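Local coordinates for serine repeat antigen 5 (Plasmodium falciparum, PDB 6X42), which is a papain-family pseudo-zymogen of the malaria parasite, probably lacking the protease activity of its active relatives, at residues A[169-172]-A[173-176]; A[54-57]-A[58-61]. All blocks are in the same frame, centred on the assembly; numbering follows the deposited sequence. Where two conformers were deposited one is given.

Both contacts are local, lying one after the other along a chain whose papain-like fold packs a long helix against a beta-rich half. Contact 2 comes first, near the start of helix 53-68, its centre about 5 Å from that of the chain. More than a hundred residues later, contact 1 marks the turn from the loop after strand 160-164 into helix 172-186. Neither closes a loop, nor do they nest or cross; the centres of contacts 1 and 2 lie about 25 Å apart. Strand 189-193 joins the two regions: it follows helix 172-186, and its Ile190 packs on Ala57, Ser58 and His61. Contact 1 thus begins one helix; contact 2 lies within another, buried one.

Contact 1 (A[169-172]-A[173-176]); sequences HDNM and DAFV
Met172 and Phe175 lie side by side in the first turn of their helix and point the same way. The methyl CE of Met172 approaches Phe175 CD2 to 3.6 Å, while SD sits 4.8 Å from the ring centroid, 41° off the ring normal, an oblique Met-aromatic contact. Bends at both chi2 (-69°) and chi3 fold the thioether back so that its methyl reaches the phenyl. In the same turn, Val176 N donates to Met172 O at 2.9 Å, a nearly straight bond, and Val176 CG2 rests 3.3 Å from the same oxygen. One residue earlier, Asn171 O receives two weak bonds, from Ala174 N at 3.1 Å and from Phe175 N at 3.5 Å. The Asn171 amide lies against the Ala174 methyl, with ND2 3.4 Å from CB. Further out, the Phe168 ring meets that of Phe175 with the planes at about 45°, and Met172 and Val176 both touch Tyr261, whose OH is hydrogen-bonded to Asp173 OD1, tying the turn to the loop carrying the tyrosine. The whole illustrates how a helix begins: Asn171 holds the N-cap position of helix 172-186, and an i to i+3 Met-aromatic pair flanks the opening turn.

Contact 2 (A[54-57]-A[58-61]); sequences WIFA and SKYH
Phe56 and Lys59 stand side by side on helix 53-68 and point the same way, with Lys59 CE 3.8 Å from Phe56 CD2, oblique to the ring. Lys59 CG is placed between the two backbone branches (chi1 87°), which brings the aliphatic chain back past the carbonyls of the preceding turn, with CB 3.3 Å from Ile55 O. After an extended run the chain bends at its last torsion, and NZ is gripped by salt bridges to Glu45 and Glu63 and by a hydrogen bond to Ile76 O, so this buried charge is probably well neutralised. In active papain-family enzymes a central helix carries the nucleophilic cysteine at its N-terminal end; helix 53-68 probably corresponds to it, and here it is buried. On another side of the helix, Ser58 turns OG back beside its own N, and both groups bind one acceptor. OG donates to Trp54 O at 2.7 Å, almost in line with the carbonyl bond, whereas Ser58 N reaches that oxygen at 3.2 Å from 43° above the carbonyl plane. Ile55 CG1 lies over the centre of the Trp54 ring, 3.3 Å above its plane. Ala57 O is likewise shared, accepting from His61 N at 3.1 Å and from Asn222 ND2, while the His61 imidazole is held through ND1 by Ser188 and through NE2 by Phe277 N.

Contact 1 (A[169-172]-A[173-176])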
loop_
_atom_site.group_PDB
_atom_site.type_symbol
_atom_site.label_atom_id
_atom_site.label_comp_id
_atom_site.label_asym_id
_atom_site.label_seq_id
_atom_site.Cartn_x
_atom_site.Cartn_y
_atom_site.Cartn_z
ATOM N N HIS A 169 0.374 5.706 -20.527
ATOM C CA HIS A 169 0.862 4.661 -21.427
ATOM C C HIS A 169 1.941 5.175 -22.374
ATOM O O HIS A 169 2.865 4.426 -22.710
ATOM C CB HIS A 169 -0.293 4.008 -22.201
ATOM C CG HIS A 169 -0.915 4.888 -23.242
ATOM N ND1 HIS A 169 -0.651 4.748 -24.589
ATOM C CD2 HIS A 169 -1.791 5.918 -23.137
ATOM C CE1 HIS A 169 -1.338 5.651 -25.269
ATOM N NE2 HIS A 169 -2.035 6.375 -24.411
ATOM N N ASP A 170 1.861 6.442 -22.797
ATOM C CA ASP A 170 2.888 7.039 -23.642
ATOM C C ASP A 170 3.943 7.803 -22.856
ATOM O O ASP A 170 4.760 8.513 -23.461
ATOM C CB ASP A 170 2.273 8.000 -24.660
ATOM C CG ASP A 170 1.426 7.302 -25.688
ATOM O OD1 ASP A 170 1.816 6.200 -26.126
ATOM O OD2 ASP A 170 0.390 7.880 -26.085
ATOM N N ASN A 171 3.933 7.698 -21.539
ATOM C CA ASN A 171 4.874 8.431 -20.716
ATOM C C ASN A 171 5.147 7.640 -19.438
ATOM O O ASN A 171 5.038 8.155 -18.322
ATOM C CB ASN A 171 4.335 9.828 -20.425
ATOM C CG ASN A 171 5.382 10.735 -19.845
ATOM O OD1 ASN A 171 6.579 10.428 -19.876
ATOM N ND2 ASN A 171 4.945 11.861 -19.305
ATOM N N MET A 172 5.527 6.369 -19.593
ATOM C CA MET A 172 5.728 5.522 -18.414
ATOM C C MET A 172 6.935 5.938 -17.587
ATOM O O MET A 172 6.974 5.640 -16.389
ATOM C CB MET A 172 5.777 4.038 -18.781
ATOM C CG MET A 172 4.396 3.503 -19.142
ATOM S SD MET A 172 3.274 3.438 -17.690
ATOM C CE MET A 172 4.043 2.193 -16.690
ATOM N N ASP A 173 7.915 6.617 -18.190
ATOM C CA ASP A 173 9.044 7.106 -17.407
ATOM C C ASP A 173 8.579 8.065 -16.319
ATOM O O ASP A 173 9.117 8.055 -15.207
ATOM C CB ASP A 173 10.062 7.799 -18.316
ATOM C CG ASP A 173 10.892 6.824 -19.120
ATOM O OD1 ASP A 173 10.758 5.599 -18.927
ATOM O OD2 ASP A 173 11.694 7.293 -19.960
ATOM N N ALA A 174 7.574 8.895 -16.619
ATOM C CA ALA A 174 7.054 9.828 -15.626
ATOM C C ALA A 174 6.291 9.087 -14.535
ATOM O O ALA A 174 6.411 9.429 -13.356
ATOM C CB ALA A 174 6.177 10.880 -16.307
ATOM N N PHE A 175 5.529 8.054 -14.907
ATOM C CA PHE A 175 4.825 7.234 -13.917
ATOM C C PHE A 175 5.815 6.603 -12.949
ATOM O O PHE A 175 5.634 6.663 -11.727
ATOM C CB PHE A 175 4.030 6.172 -14.686
ATOM C CG PHE A 175 3.097 5.320 -13.855
ATOM C CD1 PHE A 175 1.907 5.815 -13.354
ATOM C CD2 PHE A 175 3.381 3.980 -13.639
ATOM C CE1 PHE A 175 1.037 5.013 -12.642
ATOM C CE2 PHE A 175 2.513 3.164 -12.924
ATOM C CZ PHE A 175 1.330 3.684 -12.427
ATOM N N VAL A 176 6.901 6.038 -13.483
ATOM C CA VAL A 176 7.947 5.442 -12.659
ATOM C C VAL A 176 8.569 6.479 -11.729
ATOM O O VAL A 176 8.758 6.231 -10.526
ATOM C CB VAL A 176 8.998 4.773 -13.566
ATOM C CG1 VAL A 176 10.259 4.421 -12.780
ATOM C CG2 VAL A 176 8.412 3.545 -14.238
#

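Contact 2 (A[54-57]-A[58-61])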
loop_
_atom_site.group_PDB
_atom_site.type_symbol
_atom_site.label_atom_id
_atom_site.label_comp_id
_atom_site.label_asym_id
_atom_site.label_seq_id
_atom_site.Cartn_x
_atom_site.Cartn_y
_atom_site.Cartn_z
ATOM N N TRP A 54 -7.725 -3.583 0.728
ATOM C CA TRP A 54 -7.812 -2.125 0.696
ATOM C C TRP A 54 -7.411 -1.537 2.046
ATOM O O TRP A 54 -6.799 -0.464 2.109
ATOM C CB TRP A 54 -9.213 -1.683 0.281
ATOM C CG TRP A 54 -10.334 -2.071 1.213
ATOM C CD1 TRP A 54 -10.902 -3.304 1.335
ATOM C CD2 TRP A 54 -11.009 -1.221 2.131
ATOM N NE1 TRP A 54 -11.903 -3.265 2.276
ATOM C CE2 TRP A 54 -11.986 -1.999 2.778
ATOM C CE3 TRP A 54 -10.897 0.131 2.464
ATOM C CZ2 TRP A 54 -12.852 -1.472 3.730
ATOM C CZ3 TRP A 54 -11.742 0.646 3.424
ATOM C CH2 TRP A 54 -12.708 -0.156 4.044
ATOM N N ILE A 55 -7.752 -2.228 3.135
ATOM C CA ILE A 55 -7.405 -1.779 4.481
ATOM C C ILE A 55 -5.922 -2.004 4.761
ATOM O O ILE A 55 -5.227 -1.118 5.263
ATOM C CB ILE A 55 -8.267 -2.491 5.537
ATOM C CG1 ILE A 55 -9.752 -2.362 5.245
ATOM C CG2 ILE A 55 -7.939 -1.914 6.921
ATOM C CD1 ILE A 55 -10.644 -3.151 6.233
ATOM N N PHE A 56 -5.417 -3.204 4.477
ATOM C CA PHE A 56 -4.014 -3.502 4.756
ATOM C C PHE A 56 -3.075 -2.584 3.986
ATOM O O PHE A 56 -2.111 -2.056 4.548
ATOM C CB PHE A 56 -3.721 -4.992 4.490
ATOM C CG PHE A 56 -4.293 -5.896 5.565
ATOM C CD1 PHE A 56 -5.570 -6.432 5.445
ATOM C CD2 PHE A 56 -3.593 -6.142 6.721
ATOM C CE1 PHE A 56 -6.122 -7.198 6.457
ATOM C CE2 PHE A 56 -4.134 -6.920 7.731
ATOM C CZ PHE A 56 -5.413 -7.441 7.596
ATOM N N ALA A 57 -3.343 -2.372 2.699
ATOM C CA ALA A 57 -2.435 -1.536 1.914
ATOM C C ALA A 57 -2.530 -0.066 2.325
ATOM O O ALA A 57 -1.522 0.659 2.371
ATOM C CB ALA A 57 -2.734 -1.704 0.432
ATOM N N SER A 58 -3.744 0.399 2.613
ATOM C CA SER A 58 -3.920 1.788 3.012
ATOM C C SER A 58 -3.286 2.045 4.368
ATOM O O SER A 58 -2.616 3.066 4.570
ATOM C CB SER A 58 -5.403 2.152 3.043
ATOM O OG SER A 58 -6.001 2.144 1.761
ATOM N N LYS A 59 -3.487 1.132 5.317
ATOM C CA LYS A 59 -2.925 1.338 6.646
ATOM C C LYS A 59 -1.404 1.229 6.623
ATOM O O LYS A 59 -0.713 1.944 7.362
ATOM C CB LYS A 59 -3.556 0.396 7.680
ATOM C CG LYS A 59 -2.897 -0.964 7.802
ATOM C CD LYS A 59 -3.675 -1.913 8.732
ATOM C CE LYS A 59 -2.921 -3.185 8.999
ATOM N NZ LYS A 59 -1.897 -3.005 10.062
ATOM N N TYR A 60 -0.862 0.336 5.785
ATOM C CA TYR A 60 0.589 0.225 5.686
ATOM C C TYR A 60 1.202 1.519 5.160
ATOM O O TYR A 60 2.262 1.940 5.613
ATOM C CB TYR A 60 0.984 -0.951 4.810
ATOM C CG TYR A 60 2.471 -1.089 4.605
ATOM C CD1 TYR A 60 3.290 -1.700 5.563
ATOM C CD2 TYR A 60 3.078 -0.565 3.472
ATOM C CE1 TYR A 60 4.655 -1.843 5.357
ATOM C CE2 TYR A 60 4.430 -0.699 3.258
ATOM C CZ TYR A 60 5.223 -1.331 4.196
ATOM O OH TYR A 60 6.571 -1.462 3.923
ATOM N N HIS A 61 0.535 2.167 4.205
ATOM C CA HIS A 61 0.998 3.460 3.707
ATOM C C HIS A 61 1.068 4.490 4.836
ATOM O O HIS A 61 2.048 5.231 4.932
ATOM C CB HIS A 61 0.096 3.877 2.542
ATOM C CG HIS A 61 0.495 5.147 1.846
ATOM N ND1 HIS A 61 1.742 5.366 1.308
ATOM C CD2 HIS A 61 -0.232 6.248 1.547
ATOM C CE1 HIS A 61 1.769 6.566 0.743
ATOM N NE2 HIS A 61 0.574 7.111 0.848
#